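Long-range contact in type-iv like pilin ttha1219 (Thermus thermophilus, PDB 5G23), which is a type IV-like pilin that probably belongs to the pilus machinery linked to natural competence and DNA uptake: residues Glu143-Arg157 with Pro202-Pro216. Residues are numbered along the deposited sequence; the frame is centred on the assembly and turned at random.
Sequences EAFRVAYLEGGTWKR and PPGLTSSLLELPGAP
Bent at its second torsion (chi2 -68°), the chain of Arg-146 turns its guanidinium toward the end of the short helix 207-210, where NE and NH2 both meet Glu-211 O. The bond from Arg-146 NH2 to Glu-211 O is the shorter and straighter (2.9 Å, 158°); NE, also weakly bonded to Leu-210 O, joins it from the same face of the carbonyl. Glu-211, at positive phi, ends the helix in a Schellman motif, while Thr-206 OG1 caps the other end. Replacing Arg-146 with a leucine would probably leave Glu-211 O without these two donors and break the polar link between strand 141-151 and the helix end. Arg-157, extended from CG to NE, brings NH1 to Glu-211 OE1 in a salt bridge whose hydrogen bond is weak (2.9 Å), its guanidinium turned 71° from the carboxylate; NH2 pairs with Asp-81. The arrangement is a loop with one short helix, laid over one face of a four-stranded antiparallel sheet that includes the hairpin of strands 141-151 and 154-156. On the hairpin, Trp-155 is sandwiched between Leu-150 CB and Leu-205 CB, the latter a CH-pi contact 3.9 Å from the five-membered ring's centroid. Leu-209 CD2 packs on Trp-155 CB (3.8 Å), and one water bridges Trp-155 NE1 to Pro-203 O.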
# COMPACT_ATOMS: atom_id res chain seq x y z
N GLU B 143 -8.93 16.17 -5.49
CA GLU B 143 -10.06 16.95 -6.03
C GLU B 143 -11.28 16.05 -6.33
O GLU B 143 -12.39 16.55 -6.45
CB GLU B 143 -9.66 17.67 -7.26
CG GLU B 143 -8.60 18.72 -6.88
CD GLU B 143 -8.09 19.52 -8.04
OE1 GLU B 143 -8.37 19.21 -9.23
OE2 GLU B 143 -7.34 20.45 -7.74
N ALA B 144 -11.05 14.76 -6.46
CA ALA B 144 -12.16 13.80 -6.70
C ALA B 144 -11.80 12.41 -6.29
O ALA B 144 -10.66 11.96 -6.55
CB ALA B 144 -12.60 13.85 -8.16
N PHE B 145 -12.74 11.73 -5.63
CA PHE B 145 -12.65 10.32 -5.28
C PHE B 145 -14.01 9.77 -5.62
O PHE B 145 -15.03 10.29 -5.22
CB PHE B 145 -12.28 10.03 -3.81
CG PHE B 145 -12.23 8.58 -3.43
CD1 PHE B 145 -11.49 7.67 -4.13
CD2 PHE B 145 -12.91 8.11 -2.30
CE1 PHE B 145 -11.45 6.32 -3.76
CE2 PHE B 145 -12.91 6.75 -1.90
CZ PHE B 145 -12.12 5.87 -2.62
N ARG B 146 -13.99 8.79 -6.52
CA ARG B 146 -15.25 8.19 -7.05
C ARG B 146 -15.12 6.70 -6.94
O ARG B 146 -14.02 6.11 -7.20
CB ARG B 146 -15.53 8.56 -8.53
CG ARG B 146 -15.64 10.02 -8.81
CD ARG B 146 -16.91 10.60 -8.17
NE ARG B 146 -17.07 11.96 -8.67
CZ ARG B 146 -16.62 13.04 -8.03
NH1 ARG B 146 -16.00 12.94 -6.86
NH2 ARG B 146 -16.72 14.24 -8.63
N VAL B 147 -16.23 6.02 -6.58
CA VAL B 147 -16.25 4.55 -6.59
C VAL B 147 -17.56 4.13 -7.29
O VAL B 147 -18.62 4.59 -6.91
CB VAL B 147 -16.28 3.97 -5.18
CG1 VAL B 147 -16.27 2.47 -5.18
CG2 VAL B 147 -15.08 4.50 -4.35
N ALA B 148 -17.45 3.30 -8.29
CA ALA B 148 -18.58 2.68 -8.97
C ALA B 148 -18.46 1.16 -8.79
O ALA B 148 -17.41 0.66 -8.37
CB ALA B 148 -18.55 3.00 -10.44
N TYR B 149 -19.55 0.44 -9.05
CA TYR B 149 -19.53 -0.97 -8.92
C TYR B 149 -20.18 -1.67 -10.12
O TYR B 149 -21.07 -1.13 -10.79
CB TYR B 149 -20.22 -1.40 -7.61
CG TYR B 149 -21.68 -1.10 -7.53
CD1 TYR B 149 -22.11 0.10 -7.03
CD2 TYR B 149 -22.67 -2.10 -7.82
CE1 TYR B 149 -23.45 0.37 -6.91
CE2 TYR B 149 -24.00 -1.84 -7.65
CZ TYR B 149 -24.36 -0.60 -7.17
OH TYR B 149 -25.68 -0.30 -7.05
N LEU B 150 -19.74 -2.89 -10.36
CA LEU B 150 -20.20 -3.65 -11.51
C LEU B 150 -21.14 -4.72 -11.02
O LEU B 150 -20.77 -5.59 -10.21
CB LEU B 150 -19.02 -4.28 -12.24
CG LEU B 150 -19.33 -5.13 -13.48
CD1 LEU B 150 -20.11 -4.33 -14.53
CD2 LEU B 150 -18.05 -5.66 -14.05
N GLU B 151 -22.40 -4.66 -11.44
CA GLU B 151 -23.41 -5.64 -11.04
C GLU B 151 -23.99 -6.28 -12.29
O GLU B 151 -24.61 -5.59 -13.12
CB GLU B 151 -24.56 -5.02 -10.26
CG GLU B 151 -25.62 -6.04 -9.85
CD GLU B 151 -26.88 -5.41 -9.31
OE1 GLU B 151 -26.91 -4.18 -9.12
OE2 GLU B 151 -27.84 -6.18 -9.06
N GLY B 152 -23.73 -7.56 -12.48
CA GLY B 152 -24.26 -8.26 -13.66
C GLY B 152 -23.92 -7.64 -14.99
O GLY B 152 -24.79 -7.55 -15.83
N GLY B 153 -22.71 -7.16 -15.22
CA GLY B 153 -22.47 -6.49 -16.49
C GLY B 153 -22.85 -5.01 -16.63
O GLY B 153 -22.48 -4.41 -17.59
N THR B 154 -23.58 -4.41 -15.65
CA THR B 154 -23.86 -3.00 -15.67
C THR B 154 -23.07 -2.23 -14.56
O THR B 154 -23.13 -2.57 -13.39
CB THR B 154 -25.36 -2.77 -15.39
OG1 THR B 154 -26.08 -3.41 -16.43
CG2 THR B 154 -25.73 -1.31 -15.40
N TRP B 155 -22.41 -1.15 -14.93
CA TRP B 155 -21.70 -0.31 -13.97
C TRP B 155 -22.70 0.68 -13.33
O TRP B 155 -23.54 1.27 -14.05
CB TRP B 155 -20.54 0.47 -14.66
CG TRP B 155 -19.33 -0.39 -14.91
CD1 TRP B 155 -19.00 -1.03 -16.08
CD2 TRP B 155 -18.32 -0.74 -13.96
NE1 TRP B 155 -17.83 -1.79 -15.87
CE2 TRP B 155 -17.40 -1.60 -14.60
CE3 TRP B 155 -18.16 -0.47 -12.62
CZ2 TRP B 155 -16.32 -2.14 -13.94
CZ3 TRP B 155 -17.04 -0.97 -11.98
CH2 TRP B 155 -16.17 -1.81 -12.62
N LYS B 156 -22.62 0.85 -12.00
CA LYS B 156 -23.56 1.71 -11.28
C LYS B 156 -22.77 2.59 -10.32
O LYS B 156 -21.65 2.24 -9.91
CB LYS B 156 -24.55 0.82 -10.51
CG LYS B 156 -25.47 -0.00 -11.42
CD LYS B 156 -26.41 -0.93 -10.71
CE LYS B 156 -27.24 -1.65 -11.77
NZ LYS B 156 -28.25 -2.47 -11.15
N ARG B 157 -23.35 3.75 -9.97
CA ARG B 157 -22.78 4.56 -8.89
C ARG B 157 -23.92 5.18 -8.15
O ARG B 157 -24.61 6.10 -8.62
CB ARG B 157 -21.78 5.62 -9.37
CG ARG B 157 -21.29 6.56 -8.30
CD ARG B 157 -20.12 7.45 -8.70
NE ARG B 157 -19.85 8.52 -7.73
CZ ARG B 157 -20.54 9.68 -7.66
NH1 ARG B 157 -21.47 9.96 -8.52
NH2 ARG B 157 -20.32 10.52 -6.68
N PRO B 202 -12.97 0.20 -18.66
CA PRO B 202 -13.55 -1.04 -19.02
C PRO B 202 -14.90 -0.94 -19.71
O PRO B 202 -15.56 0.09 -19.66
CB PRO B 202 -13.75 -1.72 -17.65
CG PRO B 202 -13.98 -0.60 -16.71
CD PRO B 202 -13.21 0.57 -17.27
N PRO B 203 -15.34 -2.05 -20.32
CA PRO B 203 -16.61 -2.04 -21.00
C PRO B 203 -17.75 -1.54 -20.15
O PRO B 203 -17.95 -2.03 -19.04
CB PRO B 203 -16.79 -3.50 -21.40
CG PRO B 203 -15.42 -4.04 -21.55
CD PRO B 203 -14.62 -3.34 -20.50
N GLY B 204 -18.51 -0.61 -20.67
CA GLY B 204 -19.69 -0.15 -20.03
C GLY B 204 -19.47 0.97 -19.02
O GLY B 204 -20.46 1.54 -18.57
N LEU B 205 -18.24 1.32 -18.65
CA LEU B 205 -18.00 2.43 -17.69
C LEU B 205 -17.71 3.72 -18.42
O LEU B 205 -16.89 3.74 -19.38
CB LEU B 205 -16.84 2.10 -16.76
CG LEU B 205 -16.54 3.07 -15.65
CD1 LEU B 205 -17.71 3.21 -14.66
CD2 LEU B 205 -15.34 2.61 -14.85
N THR B 206 -18.34 4.82 -18.00
CA THR B 206 -18.22 6.08 -18.68
C THR B 206 -17.87 7.24 -17.68
O THR B 206 -18.08 7.15 -16.44
CB THR B 206 -19.53 6.44 -19.35
OG1 THR B 206 -20.54 6.52 -18.32
CG2 THR B 206 -19.91 5.42 -20.42
N SER B 207 -17.29 8.30 -18.22
CA SER B 207 -17.06 9.50 -17.43
C SER B 207 -18.38 10.03 -16.86
O SER B 207 -18.36 10.63 -15.77
CB SER B 207 -16.37 10.63 -18.24
OG SER B 207 -17.14 10.92 -19.39
N SER B 208 -19.48 9.90 -17.61
CA SER B 208 -20.82 10.42 -17.16
C SER B 208 -21.25 9.73 -15.84
O SER B 208 -21.66 10.37 -14.87
CB SER B 208 -21.86 10.19 -18.23
OG SER B 208 -23.13 10.50 -17.75
N LEU B 209 -21.03 8.43 -15.77
CA LEU B 209 -21.34 7.70 -14.54
C LEU B 209 -20.51 8.13 -13.34
O LEU B 209 -21.04 8.23 -12.22
CB LEU B 209 -21.25 6.21 -14.76
CG LEU B 209 -21.76 5.43 -13.53
CD1 LEU B 209 -23.26 5.44 -13.49
CD2 LEU B 209 -21.23 4.02 -13.50
N LEU B 210 -19.23 8.39 -13.58
CA LEU B 210 -18.30 8.73 -12.54
C LEU B 210 -18.43 10.16 -12.12
O LEU B 210 -17.92 10.50 -11.07
CB LEU B 210 -16.88 8.48 -12.99
CG LEU B 210 -16.54 7.03 -13.20
CD1 LEU B 210 -15.14 6.94 -13.77
CD2 LEU B 210 -16.63 6.23 -11.93
N GLU B 211 -19.13 10.97 -12.90
CA GLU B 211 -19.37 12.38 -12.60
C GLU B 211 -18.03 13.11 -12.35
O GLU B 211 -17.80 13.72 -11.30
CB GLU B 211 -20.27 12.55 -11.39
CG GLU B 211 -21.68 12.18 -11.73
CD GLU B 211 -22.65 12.12 -10.55
OE1 GLU B 211 -22.34 12.53 -9.43
OE2 GLU B 211 -23.75 11.66 -10.82
N LEU B 212 -17.18 12.98 -13.33
CA LEU B 212 -15.83 13.60 -13.22
C LEU B 212 -15.99 15.10 -13.20
O LEU B 212 -16.82 15.64 -13.96
CB LEU B 212 -15.00 13.14 -14.38
CG LEU B 212 -14.74 11.67 -14.50
CD1 LEU B 212 -13.72 11.41 -15.57
CD2 LEU B 212 -14.28 11.11 -13.15
N PRO B 213 -15.30 15.79 -12.30
CA PRO B 213 -15.38 17.21 -12.24
C PRO B 213 -14.54 17.89 -13.34
O PRO B 213 -13.90 17.22 -14.20
CB PRO B 213 -14.77 17.54 -10.92
CG PRO B 213 -13.68 16.52 -10.80
CD PRO B 213 -14.19 15.28 -11.47
N GLY B 214 -14.72 19.20 -13.43
CA GLY B 214 -13.89 20.03 -14.31
C GLY B 214 -12.61 20.35 -13.52
O GLY B 214 -12.42 19.83 -12.43
N ALA B 215 -11.71 21.05 -14.13
CA ALA B 215 -10.48 21.44 -13.43
C ALA B 215 -10.42 22.95 -13.36
O ALA B 215 -10.55 23.62 -14.41
CB ALA B 215 -9.27 20.82 -14.10
N PRO B 216 -10.30 23.49 -12.16
CA PRO B 216 -10.22 24.94 -12.10
C PRO B 216 -8.97 25.46 -12.85
O PRO B 216 -7.99 24.73 -12.96
CB PRO B 216 -10.16 25.24 -10.60
CG PRO B 216 -9.98 23.96 -9.91
CD PRO B 216 -10.21 22.83 -10.85
O HOH W 1 -10.99 19.42 -9.96
O HOH W 2 -22.56 -0.08 -17.68
O HOH W 3 -16.70 -3.98 -17.45
O HOH W 4 -23.00 8.65 -10.20